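Local coordinates for diol-dehydratase (Roseburia inulinivorans, PDB 5I2A), which probably acts as a lyase of the glycyl radical family, dehydrating 1,2-propanediol without the help of vitamin B12, at residues Ser12-Arg17 with Ala238-Glu243; Ile67-Glu72 with Trp320-Asp325. All blocks are in the same frame, centred on the assembly; numbering follows the deposited sequence.

Contact 1: Ser12-Arg17 with Ala238-Glu243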
# COMPACT_ATOMS: atom_id res chain seq x y z
N SER A 12 -23.68 32.66 -32.90
CA SER A 12 -25.05 32.14 -32.92
C SER A 12 -25.90 32.67 -31.77
O SER A 12 -25.39 32.92 -30.67
CB SER A 12 -25.03 30.61 -32.89
OG SER A 12 -26.32 30.09 -32.62
N ASP A 13 -27.20 32.83 -32.01
CA ASP A 13 -28.10 33.37 -31.00
C ASP A 13 -28.34 32.36 -29.88
O ASP A 13 -28.84 32.72 -28.81
CB ASP A 13 -29.44 33.81 -31.64
CG ASP A 13 -30.24 32.64 -32.21
OD1 ASP A 13 -29.64 31.72 -32.81
OD2 ASP A 13 -31.48 32.65 -32.07
N ARG A 14 -27.98 31.11 -30.13
CA ARG A 14 -28.07 30.06 -29.12
C ARG A 14 -27.22 30.37 -27.88
O ARG A 14 -27.62 30.11 -26.75
CB ARG A 14 -27.62 28.72 -29.71
CG ARG A 14 -27.74 27.50 -28.79
CD ARG A 14 -26.94 26.33 -29.33
NE ARG A 14 -27.13 26.14 -30.77
CZ ARG A 14 -28.02 25.31 -31.31
NH1 ARG A 14 -28.79 24.57 -30.54
NH2 ARG A 14 -28.12 25.23 -32.63
N ILE A 15 -26.04 30.95 -28.11
CA ILE A 15 -25.03 31.07 -27.06
C ILE A 15 -25.51 31.85 -25.84
O ILE A 15 -25.39 31.38 -24.72
CB ILE A 15 -23.74 31.73 -27.62
CG1 ILE A 15 -23.22 30.92 -28.81
CG2 ILE A 15 -22.68 31.86 -26.53
CD1 ILE A 15 -23.20 29.40 -28.60
N LYS A 16 -26.07 33.03 -26.05
CA LYS A 16 -26.55 33.82 -24.92
C LYS A 16 -27.63 33.10 -24.12
O LYS A 16 -27.70 33.23 -22.90
CB LYS A 16 -27.08 35.18 -25.39
CG LYS A 16 -27.63 36.04 -24.26
CD LYS A 16 -27.94 37.45 -24.72
CE LYS A 16 -28.09 38.39 -23.54
NZ LYS A 16 -29.25 38.03 -22.69
N ARG A 17 -28.46 32.32 -24.80
CA ARG A 17 -29.50 31.58 -24.09
C ARG A 17 -28.87 30.44 -23.27
O ARG A 17 -29.31 30.16 -22.16
CB ARG A 17 -30.56 31.05 -25.06
CG ARG A 17 -31.30 32.19 -25.83
CD ARG A 17 -32.58 31.68 -26.50
NE ARG A 17 -32.29 30.79 -27.61
CZ ARG A 17 -32.10 31.19 -28.86
NH1 ARG A 17 -32.17 32.48 -29.16
NH2 ARG A 17 -31.84 30.31 -29.82
N ALA A 238 -38.84 20.98 -35.42
CA ALA A 238 -38.21 20.10 -36.38
C ALA A 238 -36.69 20.24 -36.41
O ALA A 238 -35.98 19.25 -36.55
CB ALA A 238 -38.77 20.35 -37.77
N ALA A 239 -36.20 21.47 -36.29
CA ALA A 239 -34.76 21.70 -36.35
C ALA A 239 -34.05 21.13 -35.11
O ALA A 239 -33.01 20.51 -35.23
CB ALA A 239 -34.46 23.19 -36.50
N ARG A 240 -34.63 21.35 -33.93
CA ARG A 240 -34.06 20.85 -32.68
C ARG A 240 -34.07 19.32 -32.66
O ARG A 240 -33.10 18.70 -32.23
CB ARG A 240 -34.83 21.40 -31.48
CG ARG A 240 -34.32 20.90 -30.12
CD ARG A 240 -32.82 21.18 -29.95
NE ARG A 240 -32.31 20.69 -28.67
CZ ARG A 240 -31.01 20.58 -28.37
NH1 ARG A 240 -30.10 20.93 -29.27
NH2 ARG A 240 -30.63 20.12 -27.19
N ARG A 241 -35.17 18.73 -33.13
CA ARG A 241 -35.26 17.28 -33.26
C ARG A 241 -34.07 16.73 -34.04
O ARG A 241 -33.46 15.76 -33.62
CB ARG A 241 -36.57 16.87 -33.93
CG ARG A 241 -36.61 15.40 -34.32
CD ARG A 241 -38.03 14.95 -34.66
NE ARG A 241 -38.09 13.49 -34.77
CZ ARG A 241 -37.75 12.80 -35.85
NH1 ARG A 241 -37.32 13.43 -36.94
NH2 ARG A 241 -37.83 11.47 -35.85
N GLN A 242 -33.74 17.35 -35.16
CA GLN A 242 -32.57 16.93 -35.92
C GLN A 242 -31.27 17.10 -35.12
O GLN A 242 -30.35 16.31 -35.26
CB GLN A 242 -32.45 17.71 -37.23
CG GLN A 242 -33.44 17.26 -38.31
CD GLN A 242 -33.50 15.75 -38.44
OE1 GLN A 242 -32.48 15.09 -38.62
NE2 GLN A 242 -34.71 15.20 -38.36
N GLU A 243 -31.20 18.15 -34.30
CA GLU A 243 -30.01 18.38 -33.49
C GLU A 243 -29.87 17.24 -32.50
O GLU A 243 -28.78 16.70 -32.32
CB GLU A 243 -30.07 19.74 -32.77
CG GLU A 243 -29.84 20.92 -33.72
CD GLU A 243 -30.00 22.26 -33.04
OE1 GLU A 243 -30.40 22.29 -31.87
OE2 GLU A 243 -29.71 23.29 -33.69
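Arg14 and Glu243 meet in an end-on bidentate salt bridge, the middle of a three-residue network that ties the N-terminal helix 14-22 to the first turns of helix 238-253. NH2 of Arg14 gives the shorter bond, 2.7 Å to OE2 of Glu243, and it is nearly straight at 169°. Beside it NH1 of Arg14 reaches OE1 of Glu243 at 3.1 Å. Both oxygens lie close to the plane of the guanidinium, at its edge, yet the carboxylate is turned 47° against that plane, and each N-H therefore comes in from above the carboxylate plane.

OE1 of Glu243 has a second donor from its own helix, Arg240 NH1 at 2.9 Å, which arrives on the anti side and from the same face as Arg14 NH1. That leaves the two arginine NH1 atoms 4.1 Å apart, a closeness that the shared carboxylate probably offsets. In Arg240 a bend at chi2 (55°) carries the guanidinium forward along the helix to Glu243, three residues on.

Arg14 is buried, and its remaining donors are used: NE pairs with Glu314 of helix 309-323 and NH1 also with the carbonyl of Glu71. Leu73 packs on both Arg14 and Glu243. Ser12, just before the turn leading into helix 14-22, caps it: its OG accepts from Arg14 N at 3.2 Å.

Contact 2: Ile67-Glu72 with Trp320-Asp325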
# COMPACT_ATOMS: atom_id res chain seq x y z
N ILE A 67 -28.68 14.78 -17.91
CA ILE A 67 -29.63 15.74 -18.44
C ILE A 67 -29.03 16.37 -19.69
O ILE A 67 -27.83 16.53 -19.79
CB ILE A 67 -30.00 16.82 -17.39
CG1 ILE A 67 -31.10 17.75 -17.90
CG2 ILE A 67 -28.77 17.64 -16.97
CD1 ILE A 67 -31.69 18.64 -16.82
N ILE A 68 -29.88 16.68 -20.66
CA ILE A 68 -29.48 17.48 -21.81
C ILE A 68 -30.16 18.82 -21.66
O ILE A 68 -31.39 18.89 -21.63
CB ILE A 68 -29.85 16.81 -23.14
CG1 ILE A 68 -29.05 15.52 -23.29
CG2 ILE A 68 -29.62 17.76 -24.33
CD1 ILE A 68 -29.22 14.82 -24.64
N ARG A 69 -29.38 19.89 -21.54
CA ARG A 69 -29.94 21.20 -21.24
C ARG A 69 -30.50 21.80 -22.53
O ARG A 69 -30.10 21.41 -23.62
CB ARG A 69 -28.88 22.11 -20.59
CG ARG A 69 -28.08 21.46 -19.44
CD ARG A 69 -27.49 22.54 -18.54
NE ARG A 69 -26.61 22.02 -17.49
CZ ARG A 69 -27.04 21.41 -16.39
NH1 ARG A 69 -28.35 21.21 -16.18
NH2 ARG A 69 -26.17 20.98 -15.49
N PRO A 70 -31.46 22.75 -22.40
CA PRO A 70 -32.10 23.32 -23.60
C PRO A 70 -31.08 23.84 -24.61
O PRO A 70 -30.17 24.58 -24.24
CB PRO A 70 -32.95 24.46 -23.03
CG PRO A 70 -33.27 24.01 -21.63
CD PRO A 70 -32.02 23.31 -21.16
N GLU A 71 -31.20 23.36 -25.85
CA GLU A 71 -30.42 23.84 -26.99
C GLU A 71 -28.95 23.39 -27.01
O GLU A 71 -28.21 23.78 -27.91
CB GLU A 71 -30.47 25.37 -27.08
CG GLU A 71 -31.88 25.93 -27.30
CD GLU A 71 -31.88 27.38 -27.72
OE1 GLU A 71 -31.63 27.65 -28.90
OE2 GLU A 71 -32.11 28.25 -26.86
N GLU A 72 -28.53 22.59 -26.03
CA GLU A 72 -27.15 22.11 -26.04
C GLU A 72 -26.85 21.35 -27.33
O GLU A 72 -27.66 20.57 -27.79
CB GLU A 72 -26.88 21.20 -24.82
CG GLU A 72 -26.56 21.97 -23.55
CD GLU A 72 -26.11 21.06 -22.42
OE1 GLU A 72 -26.53 19.88 -22.40
OE2 GLU A 72 -25.36 21.54 -21.54
N TRP A 320 -17.14 26.19 -24.62
CA TRP A 320 -16.81 27.26 -23.68
C TRP A 320 -17.92 27.38 -22.64
O TRP A 320 -17.65 27.51 -21.45
CB TRP A 320 -16.59 28.57 -24.41
CG TRP A 320 -15.15 28.94 -24.77
CD1 TRP A 320 -14.55 30.16 -24.59
CD2 TRP A 320 -14.14 28.08 -25.33
NE1 TRP A 320 -13.26 30.12 -25.04
CE2 TRP A 320 -12.97 28.86 -25.49
CE3 TRP A 320 -14.11 26.74 -25.72
CZ2 TRP A 320 -11.80 28.34 -26.03
CZ3 TRP A 320 -12.93 26.23 -26.26
CH2 TRP A 320 -11.80 27.03 -26.40
N VAL A 321 -19.17 27.31 -23.08
CA VAL A 321 -20.28 27.38 -22.12
C VAL A 321 -20.24 26.18 -21.16
O VAL A 321 -20.33 26.34 -19.95
CB VAL A 321 -21.66 27.44 -22.82
CG1 VAL A 321 -22.78 27.32 -21.80
CG2 VAL A 321 -21.79 28.75 -23.59
N LYS A 322 -20.07 24.99 -21.72
CA LYS A 322 -20.02 23.78 -20.91
C LYS A 322 -18.91 23.83 -19.85
O LYS A 322 -19.12 23.41 -18.73
CB LYS A 322 -19.85 22.55 -21.81
CG LYS A 322 -21.14 22.13 -22.53
CD LYS A 322 -21.91 21.03 -21.78
CE LYS A 322 -22.47 21.51 -20.45
NZ LYS A 322 -23.43 20.58 -19.81
N LEU A 323 -17.75 24.37 -20.21
CA LEU A 323 -16.64 24.51 -19.27
C LEU A 323 -17.03 25.32 -18.03
O LEU A 323 -16.44 25.14 -16.98
CB LEU A 323 -15.43 25.13 -19.95
CG LEU A 323 -14.64 24.17 -20.87
CD1 LEU A 323 -13.78 24.93 -21.88
CD2 LEU A 323 -13.76 23.24 -20.03
N ASN A 324 -18.03 26.20 -18.15
CA ASN A 324 -18.55 26.93 -17.00
C ASN A 324 -19.69 26.23 -16.28
O ASN A 324 -20.13 26.68 -15.22
CB ASN A 324 -19.01 28.33 -17.42
CG ASN A 324 -17.87 29.19 -17.87
OD1 ASN A 324 -17.26 29.90 -17.07
ND2 ASN A 324 -17.54 29.11 -19.15
N ASP A 325 -20.17 25.12 -16.83
CA ASP A 325 -21.25 24.37 -16.18
C ASP A 325 -20.72 23.55 -14.99
O ASP A 325 -21.44 23.29 -14.03
CB ASP A 325 -21.94 23.44 -17.18
CG ASP A 325 -23.28 22.91 -16.68
OD1 ASP A 325 -23.87 23.50 -15.75
OD2 ASP A 325 -23.74 21.89 -17.22
O HOH W 1 -25.62 18.06 -20.79
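Two bends in Lys322, at chi2 (-95°) and chi3 (67°), swing its ammonium off the helix and across Glu72, while Arg69 runs extended from CG to NE to meet Asp325, which comes from the opposite direction. The result is a buried four-residue salt-bridge network between the type II beta turn Arg69-Glu72 and the C-terminal end of helix 309-323.

OD2 of Asp325 is its hub. Arg69 grips this one oxygen side-on, with NE at 2.9 Å and NH2 at 3.1 Å from Asp325 OD2; the oxygen sits in the guanidinium plane, at its edge, and the carboxylate stands 78° to that plane. The NH2 bond uses the syn lone pair, whereas Lys322 NZ takes OD2 of Asp325 from the anti side at 2.9 Å. Lys322 NZ also gives a bond to Glu72 OE2, on the syn side, at 2.8 Å. Two acids facing two bases would roughly balance, which probably makes the 4.2 Å between Arg69 NE and Lys322 NZ tolerable in the interior. A lysine in place of Asp325 would probably leave Arg69 NE without its acceptor and add a third positive charge beside Lys322.

Outside the network, Arg69 is held further by the carbonyls of Thr79 and Ile80, Lys322 NZ by that of Gly76, and Asp325 OD1 by the amide of Arg83. Trp270 of helix 262-279 packs against Lys322. The turn is closed on itself too: Arg69 N donates to Glu72 OE1, from well above the carboxylate plane. A water completes the site, donating to Ile67 O and, at 2.6 Å, to Glu72 OE1.

Contacts 1 and 2 are neighbours, their centres 12 Å apart on the same side of the chain's centre, and all four segments fall in the pyruvate formate lyase-like region. Along the chain they interleave: 12-17, 67-72, 238-243, 320-325. The loop 67-72 joins them directly, since Glu71 OE2 forms a salt bridge with Arg17 NE at 2.7 Å and Glu72 O accepts from Arg240 NH1. Helix 309-323 serves both, supplying Glu314 beside contact 1 and Lys322 to contact 2. Contact 1 lies farther out and is partly buried; contact 2 is buried. Together they fasten the N-terminal helix 14-22, the loop and two later helices by salt bridges and by bonds to backbone carbonyls of the loop.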